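Local coordinates for putative flavoprotein (Bacteroides eggerthii, PDB 4ICI) that binds flavin mononucleotide in a flavodoxin-like fold and probably serves in electron transfer or redox chemistry, though its precise role is not established, at residues 154-158 and 159-163; 136-139 and 140-144; 69-72 and 73-76. All blocks are in the same frame, centred on the assembly; numbering follows the deposited sequence.

Interaction 1 of 3, residues 154-158 and 159-163; sequences NRTDE and KAIRA
Asp157 caps the N-terminus of helix 158-168, the last helix of this flavodoxin-like fold, by taking the backbone N-H of Ala160 on its carboxylate. The bond from Ala160 N to Asp157 OD1 is 3.0 Å long with an angle of 156° at the hydrogen, and the donor meets OD1 nearly along the C-O direction. What lets the carboxylate turn back over the helix end is the first torsion: CG sits between the backbone N and the carbonyl carbon (chi1 62°). One residue serves twice here, since Asp157 O starts the regular backbone ladder by accepting from Ile161 N at 2.9 Å. The next rung runs from Arg162 N to Glu158 O. Asp157 N, in contrast, is buried by the turn and has no partner in the model.

Thr156 comes in from the loop and lays OG1 against CG1 of Ile161, 3.5 Å away, the two side chains crossing at about a right angle. Ile161 itself is buried and packs on Leu34 and Ala37 of helix 26-38; the same helix sends Lys33 NZ to Thr156 O.

On the outer side, Glu158 and Arg162, one turn apart, run alongside each other and point the same way, forming an i to i+4 salt bridge. The modelled 2.4 Å from Glu158 OE2 to Arg162 NH2 is implausibly short, so its exact geometry is doubtful. Their charged planes are 39° apart. Arg162 NH2 also makes a weak bond to Ala37 O, while Arg162 NE adds a weak, bent bond of 3.2 Å to Glu158 OE2, which lies at the edge of the guanidinium, near its plane.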
ATOM      1  N   ASN A 154       8.524   3.052   8.853  1.00 14.41           N
ATOM      2  CA  ASN A 154       9.915   3.441   8.579  1.00 15.42           C
ATOM      3  C   ASN A 154      10.909   2.709   9.454  1.00 17.68           C
ATOM      4  O   ASN A 154      11.984   2.313   8.995  1.00 19.07           O
ATOM      5  CB  ASN A 154      10.107   4.955   8.744  1.00 15.73           C
ATOM      6  CG  ASN A 154       9.461   5.748   7.624  1.00 15.04           C
ATOM      7  OD1 ASN A 154       9.302   5.230   6.525  1.00 15.10           O
ATOM      8  ND2 ASN A 154       9.095   7.004   7.894  1.00 16.53           N
ATOM      9  N   ARG A 155      10.561   2.545  10.707  1.00 17.71           N
ATOM     10  CA  ARG A 155      11.386   1.753  11.607  1.00 21.85           C
ATOM     11  C   ARG A 155      10.421   0.857  12.337  1.00 23.92           C
ATOM     12  O   ARG A 155       9.540   1.352  13.069  1.00 28.10           O
ATOM     13  CB  ARG A 155      12.178   2.664  12.549  1.00 24.97           C
ATOM     14  CG  ARG A 155      13.310   3.401  11.852  1.00 31.69           C
ATOM     15  N   THR A 156      10.509  -0.446  12.087  1.00 19.72           N
ATOM     16  CA  THR A 156       9.610  -1.355  12.734  1.00 19.61           C
ATOM     17  C   THR A 156      10.301  -2.649  13.124  1.00 18.49           C
ATOM     18  O   THR A 156      11.453  -2.918  12.736  1.00 22.62           O
ATOM     19  CB  THR A 156       8.339  -1.621  11.858  1.00 19.91           C
ATOM     20  OG1 THR A 156       7.297  -2.127  12.704  1.00 21.85           O
ATOM     21  CG2 THR A 156       8.617  -2.583  10.734  1.00 20.81           C
ATOM     22  N   ASP A 157       9.604  -3.411  13.944  1.00 19.17           N
ATOM     23  CA  ASP A 157      10.020  -4.733  14.359  1.00 19.42           C
ATOM     24  C   ASP A 157       8.795  -5.520  14.765  1.00 17.84           C
ATOM     25  O   ASP A 157       7.662  -4.998  14.751  1.00 17.94           O
ATOM     26  CB  ASP A 157      11.119  -4.681  15.449  1.00 21.46           C
ATOM     27  CG  ASP A 157      10.693  -4.016  16.742  1.00 26.19           C
ATOM     28  OD1 ASP A 157       9.512  -3.952  17.105  1.00 22.44           O
ATOM     29  OD2 ASP A 157      11.602  -3.592  17.482  1.00 37.39           O
ATOM     30  N   GLU A 158       9.000  -6.793  15.042  1.00 17.15           N
ATOM     31  CA  GLU A 158       7.932  -7.705  15.300  1.00 17.30           C
ATOM     32  C   GLU A 158       7.109  -7.252  16.515  1.00 16.32           C
ATOM     33  O   GLU A 158       5.891  -7.346  16.497  1.00 17.24           O
ATOM     34  CB  GLU A 158       8.461  -9.136  15.492  1.00 21.20           C
ATOM     35  CG  GLU A 158       7.393 -10.173  15.615  1.00 28.77           C
ATOM     36  CD  GLU A 158       7.910 -11.585  15.322  1.00 39.68           C
ATOM     37  OE1 GLU A 158       9.149 -11.784  15.285  1.00 42.81           O
ATOM     38  OE2 GLU A 158       7.064 -12.485  15.131  1.00 45.89           O
ATOM     39  N   LYS A 159       7.759  -6.787  17.575  1.00 15.96           N
ATOM     40  CA  LYS A 159       7.036  -6.369  18.781  1.00 17.35           C
ATOM     41  C   LYS A 159       6.127  -5.185  18.490  1.00 14.23           C
ATOM     42  O   LYS A 159       4.991  -5.120  18.990  1.00 15.44           O
ATOM     43  CB  LYS A 159       7.999  -6.019  19.929  1.00 18.87           C
ATOM     44  CG  LYS A 159       8.702  -7.219  20.542  1.00 22.70           C
ATOM     45  CD  LYS A 159       9.741  -6.773  21.550  1.00 29.00           C
ATOM     46  CE  LYS A 159      10.390  -7.991  22.205  1.00 38.13           C
ATOM     47  NZ  LYS A 159      11.662  -7.660  22.940  1.00 45.03           N
ATOM     48  N   ALA A 160       6.601  -4.254  17.685  1.00 14.45           N
ATOM     49  CA  ALA A 160       5.793  -3.085  17.352  1.00 14.26           C
ATOM     50  C   ALA A 160       4.640  -3.474  16.424  1.00 13.53           C
ATOM     51  O   ALA A 160       3.522  -2.958  16.562  1.00 13.26           O
ATOM     52  CB  ALA A 160       6.649  -1.997  16.747  1.00 16.28           C
ATOM     53  N   ILE A 161       4.901  -4.369  15.477  1.00 13.59           N
ATOM     54  CA  ILE A 161       3.849  -4.859  14.584  1.00 12.99           C
ATOM     55  C   ILE A 161       2.770  -5.569  15.385  1.00 12.98           C
ATOM     56  O   ILE A 161       1.578  -5.308  15.204  1.00 14.36           O
ATOM     57  CB  ILE A 161       4.416  -5.759  13.461  1.00 14.90           C
ATOM     58  CG1 ILE A 161       5.244  -4.902  12.491  1.00 15.03           C
ATOM     59  CG2 ILE A 161       3.268  -6.556  12.766  1.00 15.45           C
ATOM     60  CD1 ILE A 161       6.188  -5.670  11.546  1.00 16.82           C
ATOM     61  N   ARG A 162       3.173  -6.440  16.306  1.00 13.69           N
ATOM     62  CA  ARG A 162       2.199  -7.172  17.086  1.00 14.66           C
ATOM     63  C   ARG A 162       1.339  -6.233  17.929  1.00 14.24           C
ATOM     64  O   ARG A 162       0.141  -6.448  18.048  1.00 13.81           O
ATOM     65  CB  ARG A 162       2.886  -8.254  17.932  1.00 18.78           C
ATOM     66  CG  ARG A 162       3.497  -9.322  17.025  1.00 26.62           C
ATOM     67  CD  ARG A 162       3.877 -10.600  17.775  1.00 38.90           C
ATOM     68  NE  ARG A 162       4.562 -11.530  16.878  1.00 49.27           N
ATOM     69  CZ  ARG A 162       3.981 -12.215  15.888  1.00 55.94           C
ATOM     70  NH1 ARG A 162       2.670 -12.105  15.636  1.00 58.86           N
ATOM     71  NH2 ARG A 162       4.720 -13.031  15.139  1.00 55.20           N
ATOM     72  N   ALA A 163       1.935  -5.185  18.488  1.00 13.15           N
ATOM     73  CA  ALA A 163       1.175  -4.240  19.312  1.00 12.26           C
ATOM     74  C   ALA A 163       0.126  -3.507  18.456  1.00 13.28           C
ATOM     75  O   ALA A 163      -1.028  -3.360  18.849  1.00 12.34           O
ATOM     76  CB  ALA A 163       2.139  -3.228  20.013  1.00 13.23           C
TER

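Interaction 2 of 3, residues 136-139 and 140-144; sequences TVLK and KTYPD
Thr141 turns OG1 beside its own backbone N and anti to its carbonyl carbon (chi1 -53°), which carries the hydroxyl back along the helix to Val137 O. Tyr142 makes a similar first turn (chi1 -56°), swinging its ring obliquely across Leu138. The hydroxyl of Thr141 donates to Val137 O at 2.7 Å, from above the carbonyl plane. Thr141 N reaches the same oxygen at 2.9 Å, coming from the opposite face, so one residue grips a single carbonyl with two bonds in the last turn of helix 132-141. The ladder ends with Tyr142 N on Leu138 O, 3.0 Å apart, just where Tyr142 leaves helical geometry. Pro143, which has no N-H to offer, instead brings its CA to 3.3 Å from Lys139 O, a CA-H...O contact.

On the solvent side, CG2 of Thr136 lies alongside the aliphatic part of Lys140, 3.7 Å from its CE; Thr136 OG1 is turned to Gly132 O. On the inner side, buried Leu138 meets Tyr142 CE2 through CD2 at 4.2 Å. Thr141 CG2 covers one face of the tyrosine ring toward its rim.

This helix end belongs to the beta-alpha-beta unit of strands 119-125 and 146-152. Leu138 packs on Trp147 of the second strand and on Ile110 of helix 104-112, and Tyr142 OH is tied to Glu111 and Asn107 of that neighbouring helix.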
ATOM      1  N   THR A 136      -6.567   8.633   5.023  1.00  9.91           N
ATOM      2  CA  THR A 136      -7.858   9.347   5.004  1.00 10.61           C
ATOM      3  C   THR A 136      -8.403   9.452   3.580  1.00 10.31           C
ATOM      4  O   THR A 136      -9.576   9.177   3.341  1.00 10.90           O
ATOM      5  CB  THR A 136      -7.719  10.722   5.644  1.00 10.99           C
ATOM      6  OG1 THR A 136      -7.459  10.542   7.037  1.00 13.20           O
ATOM      7  CG2 THR A 136      -8.965  11.601   5.460  1.00 12.37           C
ATOM      8  N   VAL A 137      -7.545   9.848   2.646  1.00  9.79           N
ATOM      9  CA  VAL A 137      -7.985   9.984   1.247  1.00  9.52           C
ATOM     10  C   VAL A 137      -8.405   8.620   0.677  1.00  9.68           C
ATOM     11  O   VAL A 137      -9.440   8.511   0.013  1.00 10.59           O
ATOM     12  CB  VAL A 137      -6.935  10.710   0.398  1.00  9.53           C
ATOM     13  CG1 VAL A 137      -7.349  10.755  -1.081  1.00 11.78           C
ATOM     14  CG2 VAL A 137      -6.691  12.118   0.926  1.00 11.09           C
ATOM     15  N   LEU A 138      -7.652   7.555   0.960  1.00  8.88           N
ATOM     16  CA  LEU A 138      -8.056   6.242   0.500  1.00  9.59           C
ATOM     17  C   LEU A 138      -9.402   5.810   1.088  1.00  9.05           C
ATOM     18  O   LEU A 138     -10.240   5.271   0.342  1.00 10.84           O
ATOM     19  CB  LEU A 138      -6.978   5.211   0.795  1.00 10.57           C
ATOM     20  CG  LEU A 138      -5.718   5.168  -0.066  1.00 10.39           C
ATOM     21  CD1 LEU A 138      -4.695   4.172   0.566  1.00 12.47           C
ATOM     22  CD2 LEU A 138      -6.021   4.791  -1.515  1.00 12.40           C
ATOM     23  N   LYS A 139      -9.603   6.043   2.385  1.00  9.36           N
ATOM     24  CA  LYS A 139     -10.860   5.648   3.045  1.00 10.54           C
ATOM     25  C   LYS A 139     -12.050   6.402   2.439  1.00 10.70           C
ATOM     26  O   LYS A 139     -13.092   5.814   2.195  1.00 12.05           O
ATOM     27  CB  LYS A 139     -10.750   5.854   4.560  1.00 12.98           C
ATOM     28  CG  LYS A 139     -11.969   5.416   5.331  1.00 17.02           C
ATOM     29  CD  LYS A 139     -11.709   5.435   6.861  1.00 24.57           C
ATOM     30  CE  LYS A 139     -12.955   5.004   7.623  1.00 34.21           C
ATOM     31  NZ  LYS A 139     -12.687   4.934   9.108  1.00 38.74           N
ATOM     32  N   LYS A 140     -11.852   7.692   2.148  1.00 10.80           N
ATOM     33  CA  LYS A 140     -12.904   8.490   1.533  1.00 10.20           C
ATOM     34  C   LYS A 140     -13.168   8.098   0.083  1.00  9.73           C
ATOM     35  O   LYS A 140     -14.290   8.207  -0.408  1.00 11.86           O
ATOM     36  CB  LYS A 140     -12.590   9.976   1.643  1.00 10.95           C
ATOM     37  CG  LYS A 140     -12.666  10.536   3.061  1.00 13.15           C
ATOM     38  CD  LYS A 140     -12.256  12.003   3.108  1.00 16.41           C
ATOM     39  CE  LYS A 140     -12.408  12.612   4.483  1.00 20.83           C
ATOM     40  NZ  LYS A 140     -13.860  12.672   4.881  1.00 21.15           N
ATOM     41  N   THR A 141     -12.121   7.665  -0.613  1.00 10.26           N
ATOM     42  CA  THR A 141     -12.271   7.226  -2.010  1.00  9.98           C
ATOM     43  C   THR A 141     -13.000   5.880  -2.129  1.00 10.23           C
ATOM     44  O   THR A 141     -13.790   5.665  -3.058  1.00 11.48           O
ATOM     45  CB  THR A 141     -10.892   7.117  -2.714  1.00 10.08           C
ATOM     46  OG1 THR A 141     -10.176   8.345  -2.553  1.00 10.72           O
ATOM     47  CG2 THR A 141     -11.061   6.795  -4.205  1.00 11.07           C
ATOM     48  N   TYR A 142     -12.770   5.001  -1.152  1.00  9.66           N
ATOM     49  CA  TYR A 142     -13.298   3.627  -1.180  1.00 10.31           C
ATOM     50  C   TYR A 142     -14.052   3.341   0.116  1.00 11.09           C
ATOM     51  O   TYR A 142     -13.664   2.477   0.921  1.00 11.19           O
ATOM     52  CB  TYR A 142     -12.184   2.632  -1.393  1.00 10.96           C
ATOM     53  CG  TYR A 142     -11.399   2.927  -2.654  1.00  9.63           C
ATOM     54  CD1 TYR A 142     -11.966   2.758  -3.898  1.00 11.45           C
ATOM     55  CD2 TYR A 142     -10.083   3.384  -2.589  1.00 10.34           C
ATOM     56  CE1 TYR A 142     -11.265   3.085  -5.068  1.00 11.16           C
ATOM     57  CE2 TYR A 142      -9.376   3.701  -3.734  1.00 11.16           C
ATOM     58  CZ  TYR A 142      -9.969   3.538  -4.979  1.00  9.97           C
ATOM     59  OH  TYR A 142      -9.278   3.853  -6.123  1.00 11.47           O
ATOM     60  N   PRO A 143     -15.152   4.058   0.343  1.00 10.95           N
ATOM     61  CA  PRO A 143     -15.801   3.993   1.653  1.00 11.74           C
ATOM     62  C   PRO A 143     -16.557   2.703   1.933  1.00 11.99           C
ATOM     63  O   PRO A 143     -16.890   2.444   3.101  1.00 14.54           O
ATOM     64  CB  PRO A 143     -16.775   5.179   1.610  1.00 13.05           C
ATOM     65  CG  PRO A 143     -17.115   5.299   0.176  1.00 13.21           C
ATOM     66  CD  PRO A 143     -15.763   5.109  -0.469  1.00 11.51           C
ATOM     67  N   ASP A 144     -16.809   1.903   0.904  1.00 11.64           N
ATOM     68  CA  ASP A 144     -17.482   0.619   1.085  1.00 12.76           C
ATOM     69  C   ASP A 144     -16.580  -0.448   1.643  1.00 13.92           C
ATOM     70  O   ASP A 144     -17.063  -1.467   2.119  1.00 16.97           O
ATOM     71  CB  ASP A 144     -18.088   0.098  -0.215  1.00 14.53           C
ATOM     72  CG  ASP A 144     -19.216   0.925  -0.719  1.00 17.64           C
ATOM     73  OD1 ASP A 144     -20.107   1.318   0.037  1.00 19.31           O
ATOM     74  OD2 ASP A 144     -19.233   1.180  -1.938  1.00 25.91           O
TER

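Interaction 3 of 3, residues 69-72 and 73-76; sequences MNDP and KMRP. With EDO (1,2-ethanediol), chain F.
Asp71 and Met74 are the ends of a type I beta turn that takes the chain out of helix 64-70 into the loop leading to strand 90-96. Before it, Met69, a selenomethionine, leans on Trp98, Trp99 and Leu101, and its carbonyl oxygen accepts from Arg104. Next, Asn70 holds a 1,2-ethanediol, probably from the crystallisation liquor, whose O1 donates to Asn70 OD1 at 2.7 Å.

Asp71 does most of the work. With CG anti to its backbone N (chi1 -178°), the carboxylate reaches forward, and OD1 accepts from Lys73 N at 2.9 Å, met from above the carboxylate plane. This is an Asx turn overlapping the beta turn, which Asp71 O closes by accepting from Met74 N at 3.0 Å. OD2 of Asp71 comes near CE of the selenomethionine Met74 in one of that residue's two conformers, a tentative contact in which the side chains cross at about a right angle. Pro72 supplies the second residue of the turn and packs its ring on Arg104. Its carbonyl oxygen lies in the guanidinium plane of Arg75 and takes NH1 at 2.8 Å; the same NH1 also donates to Met74 O at 2.8 Å.

The chemistry pairs a negative side chain with one backbone N-H, that of Lys73, and a positive one with the carbonyls of Pro72 and Met74, the second and last residues of the turn. Two carbonyls on NH1, together with a salt bridge from Arg75 NE to Glu111, leave the guanidinium little freedom to rotate and tie the turn to helix 104-112.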
HETATM    1  N   MSE A  69       0.544  12.485  -9.757  1.00 12.07           N
HETATM    2  CA  MSE A  69       0.005  13.003  -8.537  1.00 15.17           C
HETATM    3  C   MSE A  69      -0.935  14.190  -8.824  1.00 14.93           C
HETATM    4  O   MSE A  69      -1.887  14.415  -8.084  1.00 17.43           O
HETATM    5  CB  MSE A  69       1.151  13.233  -7.558  1.00 18.38           C
HETATM    6  CG  MSE A  69       1.872  11.866  -7.099  1.00 17.77           C
HETATM    7 SE   MSE A  69       0.827  10.243  -6.840  0.75 14.28          SE
HETATM    8  CE  MSE A  69      -0.243  10.717  -5.361  1.00 15.94           C
ATOM      9  N   ASN A  70      -0.768  14.875  -9.958  1.00 13.61           N
ATOM     10  CA  ASN A  70      -1.691  15.918 -10.383  1.00 14.94           C
ATOM     11  C   ASN A  70      -2.982  15.439 -11.047  1.00 14.96           C
ATOM     12  O   ASN A  70      -3.894  16.237 -11.281  1.00 18.91           O
ATOM     13  CB  ASN A  70      -0.943  16.925 -11.276  1.00 18.10           C
ATOM     14  CG  ASN A  70      -0.055  17.858 -10.460  1.00 26.11           C
ATOM     15  OD1 ASN A  70      -0.473  18.337  -9.400  1.00 33.53           O
ATOM     16  ND2 ASN A  70       1.150  18.136 -10.943  1.00 30.55           N
ATOM     17  N   ASP A  71      -3.090  14.148 -11.317  1.00 13.30           N
ATOM     18  CA  ASP A  71      -4.236  13.559 -11.983  1.00 13.19           C
ATOM     19  C   ASP A  71      -4.826  12.431 -11.132  1.00 12.01           C
ATOM     20  O   ASP A  71      -4.420  11.274 -11.239  1.00 11.93           O
ATOM     21  CB  ASP A  71      -3.875  13.035 -13.383  1.00 15.02           C
ATOM     22  CG  ASP A  71      -5.074  12.452 -14.124  1.00 17.30           C
ATOM     23  OD1 ASP A  71      -6.196  12.451 -13.541  1.00 17.98           O
ATOM     24  OD2 ASP A  71      -4.883  12.005 -15.296  1.00 22.38           O
ATOM     25  N   PRO A  72      -5.831  12.752 -10.313  1.00 10.51           N
ATOM     26  CA  PRO A  72      -6.397  11.723  -9.458  1.00 11.19           C
ATOM     27  C   PRO A  72      -7.140  10.598 -10.153  1.00 11.70           C
ATOM     28  O   PRO A  72      -7.494   9.593  -9.474  1.00 12.61           O
ATOM     29  CB  PRO A  72      -7.322  12.489  -8.525  1.00 13.94           C
ATOM     30  CG  PRO A  72      -7.454  13.788  -9.022  1.00 18.37           C
ATOM     31  CD  PRO A  72      -6.389  14.076 -10.036  1.00 12.86           C
ATOM     32  N   LYS A  73      -7.371  10.729 -11.461  1.00 11.50           N
ATOM     33  CA  LYS A  73      -8.043   9.664 -12.187  0.50 11.85           C
ATOM     34  C   LYS A  73      -7.035   8.732 -12.889  1.00 11.36           C
ATOM     35  O   LYS A  73      -7.429   7.711 -13.460  1.00 13.26           O
ATOM     36  CB  LYS A  73      -9.057  10.240 -13.191  0.50 12.12           C
ATOM     37  CG  LYS A  73     -10.300  10.805 -12.514  0.50 11.55           C
ATOM     38  CD  LYS A  73     -11.293  11.404 -13.458  0.50 13.29           C
ATOM     39  CE  LYS A  73     -11.942  10.316 -14.257  0.50 13.18           C
ATOM     40  NZ  LYS A  73     -12.832   9.531 -13.366  0.50 18.36           N
HETATM   41  N   MSE A  74      -5.745   9.065 -12.851  1.00 10.55           N
HETATM   42  CA  MSE A  74      -4.771   8.217 -13.511  0.60 10.61           C
HETATM   43  C   MSE A  74      -4.647   6.886 -12.761  1.00  9.95           C
HETATM   44  O   MSE A  74      -4.723   6.817 -11.514  1.00 10.97           O
HETATM   45  CB  MSE A  74      -3.426   8.892 -13.635  0.60 11.59           C
HETATM   46  CG  MSE A  74      -2.535   8.143 -14.612  0.60 12.36           C
HETATM   47 SE   MSE A  74      -0.882   9.072 -14.810  0.45 17.77          SE
HETATM   48  CE  MSE A  74      -1.473  10.809 -15.083  0.60 14.80           C
ATOM     49  N   ARG A  75      -4.487   5.817 -13.551  1.00 10.33           N
ATOM     50  CA  ARG A  75      -4.427   4.449 -13.063  1.00  9.69           C
ATOM     51  C   ARG A  75      -3.246   3.711 -13.699  1.00 10.34           C
ATOM     52  O   ARG A  75      -3.392   2.994 -14.687  1.00 11.72           O
ATOM     53  CB  ARG A  75      -5.744   3.704 -13.290  1.00 10.83           C
ATOM     54  CG  ARG A  75      -6.928   4.342 -12.551  1.00 11.28           C
ATOM     55  CD  ARG A  75      -6.821   4.179 -11.061  1.00 10.06           C
ATOM     56  NE  ARG A  75      -7.972   4.726 -10.347  1.00 10.28           N
ATOM     57  CZ  ARG A  75      -8.055   5.970  -9.857  1.00 10.09           C
ATOM     58  NH1 ARG A  75      -7.058   6.830  -9.984  1.00 11.09           N
ATOM     59  NH2 ARG A  75      -9.151   6.330  -9.193  1.00 13.02           N
ATOM     60  N   PRO A  76      -2.057   3.925 -13.122  1.00  8.91           N
ATOM     61  CA  PRO A  76      -0.874   3.256 -13.665  1.00  9.50           C
ATOM     62  C   PRO A  76      -1.089   1.766 -13.754  1.00 10.02           C
ATOM     63  O   PRO A  76      -1.591   1.147 -12.828  1.00 10.11           O
ATOM     64  CB  PRO A  76       0.219   3.643 -12.663  1.00  9.88           C
ATOM     65  CG  PRO A  76      -0.211   4.962 -12.084  1.00  9.91           C
ATOM     66  CD  PRO A  76      -1.721   4.761 -11.949  1.00  9.28           C
TER
HETATM   67  C1  EDO F 204       1.361  17.892  -6.977  1.00 33.69           C
HETATM   68  O1  EDO F 204       0.305  16.962  -7.226  1.00 15.04           O
HETATM   69  C2  EDO F 204       2.661  17.170  -7.169  1.00 36.53           C
HETATM   70  O2  EDO F 204       3.127  17.436  -8.496  1.00 46.35           O

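Overall arrangement
Along the chain the order is interaction 3, interaction 2, interaction 1, all within one flavodoxin-like domain built on a five-stranded parallel sheet. Interactions 2 and 3 are neighbours, with centres 16 Å apart; they share helix 104-112, where Glu111 takes both Arg75 and the hydroxyl of Tyr142, and Arg75 NH2 lies 3.9 Å from Tyr142 OH in plain packing. Interaction 1 stands apart, at helix 158-168 against helix 26-38, its centre 25 Å from that of interaction 2 and 32 Å from that of interaction 3. Interactions 2 and 3 thus lie on one side of the sheet and interaction 1 on the other, each with a side chain about 12 Å from the bound flavin mononucleotide.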